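PDB 4KG7: peptidase S8 and S53, subtilisin, kexin, sedolisin from Mycobacterium smegmatis, which probably acts as a subtilisin-like serine endopeptidase, the mycosin protease MycP3 of the ESX-3 type VII secretion system. Local coordinates for residues C101-G114 with A125-R139. Residues are numbered along the deposited sequence; the frame is centred on the assembly and turned at random.
Sequences CDGHGTSVAGLIAG and APEARLISIRQNSPR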
loop_
_atom_site.group_PDB
_atom_site.type_symbol
_atom_site.label_atom_id
_atom_site.label_comp_id
_atom_site.label_asym_id
_atom_site.label_seq_id
_atom_site.Cartn_x
_atom_site.Cartn_y
_atom_site.Cartn_z
ATOM N N CYS A 101 -16.793 -1.267 -1.137
ATOM C CA CYS A 101 -17.759 -1.285 -0.033
ATOM C C CYS A 101 -17.153 -0.712 1.255
ATOM O O CYS A 101 -17.836 -0.587 2.267
ATOM C CB CYS A 101 -18.215 -2.747 0.155
ATOM S SG CYS A 101 -19.503 -3.157 1.369
ATOM N N ASP A 102 -15.877 -0.318 1.210
ATOM C CA ASP A 102 -15.123 0.069 2.414
ATOM C C ASP A 102 -14.635 1.509 2.385
ATOM O O ASP A 102 -14.539 2.161 3.414
ATOM C CB ASP A 102 -13.892 -0.819 2.554
ATOM C CG ASP A 102 -14.249 -2.237 2.872
ATOM O OD1 ASP A 102 -14.360 -2.552 4.073
ATOM O OD2 ASP A 102 -14.451 -3.040 1.937
ATOM N N GLY A 103 -14.289 1.997 1.215
ATOM C CA GLY A 103 -13.784 3.354 1.049
ATOM C C GLY A 103 -12.271 3.403 0.896
ATOM O O GLY A 103 -11.697 4.416 0.458
ATOM N N HIS A 104 -11.615 2.327 1.305
ATOM C CA HIS A 104 -10.170 2.341 1.482
ATOM C C HIS A 104 -9.424 2.340 0.158
ATOM O O HIS A 104 -8.551 3.189 -0.114
ATOM C CB HIS A 104 -9.788 1.141 2.332
ATOM C CG HIS A 104 -8.375 1.159 2.790
ATOM N ND1 HIS A 104 -7.359 0.559 2.087
ATOM C CD2 HIS A 104 -7.804 1.715 3.881
ATOM C CE1 HIS A 104 -6.215 0.775 2.707
ATOM N NE2 HIS A 104 -6.455 1.485 3.791
ATOM N N GLY A 105 -9.806 1.405 -0.709
ATOM C CA GLY A 105 -9.219 1.322 -2.041
ATOM C C GLY A 105 -9.375 2.617 -2.824
ATOM O O GLY A 105 -8.478 3.051 -3.552
ATOM N N THR A 106 -10.535 3.219 -2.693
ATOM C CA THR A 106 -10.795 4.480 -3.372
ATOM C C THR A 106 -9.889 5.597 -2.888
ATOM O O THR A 106 -9.360 6.381 -3.684
ATOM C CB THR A 106 -12.293 4.850 -3.321
ATOM O OG1 THR A 106 -13.092 3.767 -3.822
ATOM C CG2 THR A 106 -12.569 6.097 -4.156
ATOM N N SER A 107 -9.719 5.690 -1.575
ATOM C CA SER A 107 -8.827 6.703 -0.983
ATOM C C SER A 107 -7.400 6.465 -1.436
ATOM O O SER A 107 -6.671 7.382 -1.821
ATOM C CB SER A 107 -8.895 6.647 0.541
ATOM O OG SER A 107 -10.171 6.977 1.072
ATOM N N VAL A 108 -7.009 5.209 -1.458
ATOM C CA VAL A 108 -5.654 4.844 -1.898
ATOM C C VAL A 108 -5.452 5.196 -3.384
ATOM O O VAL A 108 -4.490 5.857 -3.762
ATOM C CB VAL A 108 -5.424 3.348 -1.609
ATOM C CG1 VAL A 108 -4.258 2.788 -2.403
ATOM C CG2 VAL A 108 -5.220 3.093 -0.117
ATOM N N ALA A 109 -6.392 4.785 -4.223
ATOM C CA ALA A 109 -6.337 5.073 -5.656
ATOM C C ALA A 109 -6.260 6.585 -5.899
ATOM O O ALA A 109 -5.521 7.074 -6.759
ATOM C CB ALA A 109 -7.561 4.469 -6.340
ATOM N N GLY A 110 -7.041 7.350 -5.141
ATOM C CA GLY A 110 -7.047 8.783 -5.300
ATOM C C GLY A 110 -5.699 9.421 -5.043
ATOM O O GLY A 110 -5.257 10.317 -5.768
ATOM N N LEU A 111 -5.003 8.958 -4.007
ATOM C CA LEU A 111 -3.689 9.509 -3.706
ATOM C C LEU A 111 -2.698 9.214 -4.822
ATOM O O LEU A 111 -1.815 10.016 -5.105
ATOM C CB LEU A 111 -3.153 8.989 -2.374
ATOM C CG LEU A 111 -3.867 9.502 -1.128
ATOM C CD1 LEU A 111 -3.229 8.817 0.075
ATOM C CD2 LEU A 111 -3.786 11.004 -0.997
ATOM N N ILE A 112 -2.813 8.021 -5.417
ATOM C CA ILE A 112 -1.890 7.563 -6.447
ATOM C C ILE A 112 -2.099 8.338 -7.745
ATOM O O ILE A 112 -1.153 8.846 -8.301
ATOM C CB ILE A 112 -2.000 6.049 -6.698
ATOM C CG1 ILE A 112 -1.614 5.305 -5.421
ATOM C CG2 ILE A 112 -1.114 5.643 -7.894
ATOM C CD1 ILE A 112 -1.881 3.817 -5.468
ATOM N N ALA A 113 -3.340 8.417 -8.218
ATOM C CA ALA A 113 -3.590 8.935 -9.569
ATOM C C ALA A 113 -4.957 9.586 -9.694
ATOM O O ALA A 113 -5.482 9.723 -10.804
ATOM C CB ALA A 113 -3.458 7.815 -10.572
ATOM N N GLY A 114 -5.497 10.108 -8.595
ATOM C CA GLY A 114 -6.679 10.965 -8.686
ATOM C C GLY A 114 -6.417 12.217 -9.534
ATOM O O GLY A 114 -5.292 12.684 -9.640
ATOM N N ALA A 125 0.368 11.018 -9.418
ATOM C CA ALA A 125 0.655 10.624 -10.789
ATOM C C ALA A 125 -0.647 10.589 -11.598
ATOM O O ALA A 125 -1.096 9.522 -12.033
ATOM C CB ALA A 125 1.321 9.238 -10.778
ATOM N N PRO A 126 -1.239 11.765 -11.882
ATOM C CA PRO A 126 -2.584 11.769 -12.452
ATOM C C PRO A 126 -2.633 11.256 -13.893
ATOM O O PRO A 126 -3.711 10.939 -14.390
ATOM C CB PRO A 126 -3.010 13.239 -12.363
ATOM C CG PRO A 126 -1.776 14.001 -12.104
ATOM C CD PRO A 126 -0.744 13.103 -11.545
ATOM N N GLU A 127 -1.486 11.176 -14.566
ATOM C CA GLU A 127 -1.473 10.636 -15.925
ATOM C C GLU A 127 -1.219 9.120 -15.949
ATOM O O GLU A 127 -1.252 8.499 -17.022
ATOM C CB GLU A 127 -0.473 11.389 -16.804
ATOM C CG GLU A 127 -0.924 12.820 -17.073
ATOM C CD GLU A 127 0.003 13.564 -18.000
ATOM O OE1 GLU A 127 0.765 12.913 -18.722
ATOM O OE2 GLU A 127 -0.042 14.803 -18.031
ATOM N N ALA A 128 -0.989 8.520 -14.791
ATOM C CA ALA A 128 -0.898 7.068 -14.703
ATOM C C ALA A 128 -2.282 6.434 -14.831
ATOM O O ALA A 128 -3.297 7.090 -14.638
ATOM C CB ALA A 128 -0.233 6.665 -13.405
ATOM N N ARG A 129 -2.317 5.165 -15.166
ATOM C CA ARG A 129 -3.560 4.411 -15.194
ATOM C C ARG A 129 -3.563 3.470 -14.017
ATOM O O ARG A 129 -2.517 3.041 -13.563
ATOM C CB ARG A 129 -3.668 3.640 -16.492
ATOM C CG ARG A 129 -4.085 4.553 -17.630
ATOM C CD ARG A 129 -4.281 3.801 -18.926
ATOM N NE ARG A 129 -3.066 3.115 -19.392
ATOM C CZ ARG A 129 -2.734 1.843 -19.144
ATOM N NH1 ARG A 129 -3.492 1.050 -18.393
ATOM N NH2 ARG A 129 -1.604 1.357 -19.663
ATOM N N LEU A 130 -4.742 3.190 -13.499
ATOM C CA LEU A 130 -4.858 2.300 -12.384
ATOM C C LEU A 130 -5.575 1.033 -12.803
ATOM O O LEU A 130 -6.451 1.071 -13.659
ATOM C CB LEU A 130 -5.707 2.955 -11.286
ATOM C CG LEU A 130 -5.104 4.226 -10.709
ATOM C CD1 LEU A 130 -6.125 4.904 -9.809
ATOM C CD2 LEU A 130 -3.824 3.918 -9.976
ATOM N N ILE A 131 -5.178 -0.081 -12.208
ATOM C CA ILE A 131 -5.959 -1.335 -12.255
ATOM C C ILE A 131 -6.390 -1.635 -10.828
ATOM O O ILE A 131 -5.535 -1.700 -9.912
ATOM C CB ILE A 131 -5.127 -2.517 -12.776
ATOM C CG1 ILE A 131 -4.660 -2.265 -14.200
ATOM C CG2 ILE A 131 -5.949 -3.799 -12.725
ATOM C CD1 ILE A 131 -3.532 -3.182 -14.608
ATOM N N SER A 132 -7.695 -1.806 -10.619
ATOM C CA SER A 132 -8.219 -2.157 -9.296
ATOM C C SER A 132 -8.518 -3.647 -9.173
ATOM O O SER A 132 -9.334 -4.176 -9.910
ATOM C CB SER A 132 -9.519 -1.433 -9.028
ATOM O OG SER A 132 -10.006 -1.831 -7.775
ATOM N N ILE A 133 -7.865 -4.291 -8.212
ATOM C CA ILE A 133 -8.103 -5.703 -7.881
ATOM C C ILE A 133 -8.616 -5.715 -6.446
ATOM O O ILE A 133 -7.898 -5.317 -5.512
ATOM C CB ILE A 133 -6.806 -6.536 -7.962
ATOM C CG1 ILE A 133 -6.260 -6.519 -9.392
ATOM C CG2 ILE A 133 -7.051 -7.973 -7.526
ATOM C CD1 ILE A 133 -4.861 -7.102 -9.494
ATOM N N ARG A 134 -9.856 -6.123 -6.245
ATOM C CA ARG A 134 -10.360 -6.203 -4.887
ATOM C C ARG A 134 -9.890 -7.519 -4.279
ATOM O O ARG A 134 -10.376 -8.586 -4.600
ATOM C CB ARG A 134 -11.898 -6.088 -4.755
ATOM C CG ARG A 134 -12.317 -6.206 -3.284
ATOM C CD ARG A 134 -13.720 -5.745 -2.980
ATOM N NE ARG A 134 -14.737 -6.627 -3.529
ATOM C CZ ARG A 134 -16.032 -6.486 -3.299
ATOM N NH1 ARG A 134 -16.466 -5.543 -2.475
ATOM N NH2 ARG A 134 -16.897 -7.323 -3.868
ATOM N N GLN A 135 -8.925 -7.419 -3.383
ATOM C CA GLN A 135 -8.316 -8.582 -2.747
ATOM C C GLN A 135 -8.863 -8.868 -1.373
ATOM O O GLN A 135 -8.764 -10.010 -0.894
ATOM C CB GLN A 135 -6.779 -8.409 -2.733
ATOM C CG GLN A 135 -5.989 -9.539 -2.093
ATOM C CD GLN A 135 -5.765 -9.350 -0.597
ATOM O OE1 GLN A 135 -5.813 -8.222 -0.073
ATOM N NE2 GLN A 135 -5.556 -10.452 0.118
ATOM N N ASN A 136 -9.435 -7.862 -0.725
ATOM C CA ASN A 136 -10.021 -8.090 0.593
ATOM C C ASN A 136 -11.034 -7.072 0.980
ATOM O O ASN A 136 -11.120 -6.000 0.383
ATOM C CB ASN A 136 -8.950 -8.201 1.676
ATOM C CG ASN A 136 -9.335 -9.210 2.793
ATOM O OD1 ASN A 136 -10.517 -9.681 2.973
ATOM N ND2 ASN A 136 -8.305 -9.572 3.567
ATOM N N SER A 137 -11.853 -7.425 1.955
ATOM C CA SER A 137 -12.796 -6.485 2.569
ATOM C C SER A 137 -13.184 -7.046 3.910
ATOM O O SER A 137 -13.639 -8.182 3.971
ATOM C CB SER A 137 -14.055 -6.312 1.736
ATOM O OG SER A 137 -15.045 -5.618 2.539
ATOM N N PRO A 138 -13.028 -6.254 4.981
ATOM C CA PRO A 138 -13.529 -6.701 6.289
ATOM C C PRO A 138 -15.031 -6.699 6.418
ATOM O O PRO A 138 -15.551 -7.136 7.473
ATOM C CB PRO A 138 -12.939 -5.690 7.261
ATOM C CG PRO A 138 -12.625 -4.507 6.477
ATOM C CD PRO A 138 -12.379 -4.935 5.053
ATOM N N ARG A 139 -15.739 -6.217 5.393
ATOM C CA ARG A 139 -17.199 -6.253 5.404
ATOM C C ARG A 139 -17.738 -7.642 5.029
ATOM O O ARG A 139 -18.943 -7.860 5.062
ATOM C CB ARG A 139 -17.783 -5.225 4.434
ATOM C CG ARG A 139 -17.398 -3.782 4.716
ATOM C CD ARG A 139 -17.996 -3.286 6.007
ATOM N NE ARG A 139 -17.488 -1.971 6.361
ATOM C CZ ARG A 139 -16.266 -1.769 6.846
ATOM N NH1 ARG A 139 -15.433 -2.786 7.049
ATOM N NH2 ARG A 139 -15.869 -0.543 7.154
HETATM O O HOH W 1 -15.038 -3.519 -0.705
#
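Leu130 of strand 129-134 packs against Ala109, Ile112 and Ala113 of helix 104-113 in a buried helix-on-sheet contact, with polar loops joined beyond the helix start. The short axes run nearly antiparallel, at 162°, and approach to 9.4 Å. Leu130 divides its two methyls: CD1 lies 3.8 Å from Ala109 CB, while CD2 meets Ile112 CG2, the branch that stands anti to the backbone N, as the two side chains cross at a slant. Ala113 CB closes the group against Leu130 CG, and Val69 of the neighbouring strand touches the same leucine. Near the C-terminal end of the helix, Ala125 N donates to Ile112 O (2.9 Å, N-H...O 151°), tying the start of the 125-128 type I turn to the Ile112 carbonyl.

At the other end, the Asp102 carboxylate is shared among several partners. Ser137 OG donates to the syn lone pair of Asp102 OD2 at 2.7 Å, and the same hydroxyl accepts from Arg139 N in an ST turn, so it bridges the carboxylate and the backbone. A water donates to Asp102 OD2 and accepts from Cys101 N and Arg134 NH1, whose guanidinium also forms salt bridges with Asp90 and Glu93. Asp102 OD1 instead lies over one face of the Arg139 guanidinium, offset toward its rim and 3.2 Å from NH1. Because the oxygen is so far out of the guanidinium plane, no N-H points at it and the salt bridge rests on charge alone; the carboxylate and guanidinium planes are 72° apart. Cys101 SG, disulfide-bonded to Cys32, rests 4.0 Å from Arg139 CG.

Strand 85-90, helix 104-113 and strand 129-134 form a beta-alpha-beta unit of the parallel-sheet subtilisin fold; the helix begins with His104, the predicted charge-relay histidine, whose ND1 is hydrogen-bonded to Asp73 in a probable Ser-His-Asp catalytic triad with Ser319.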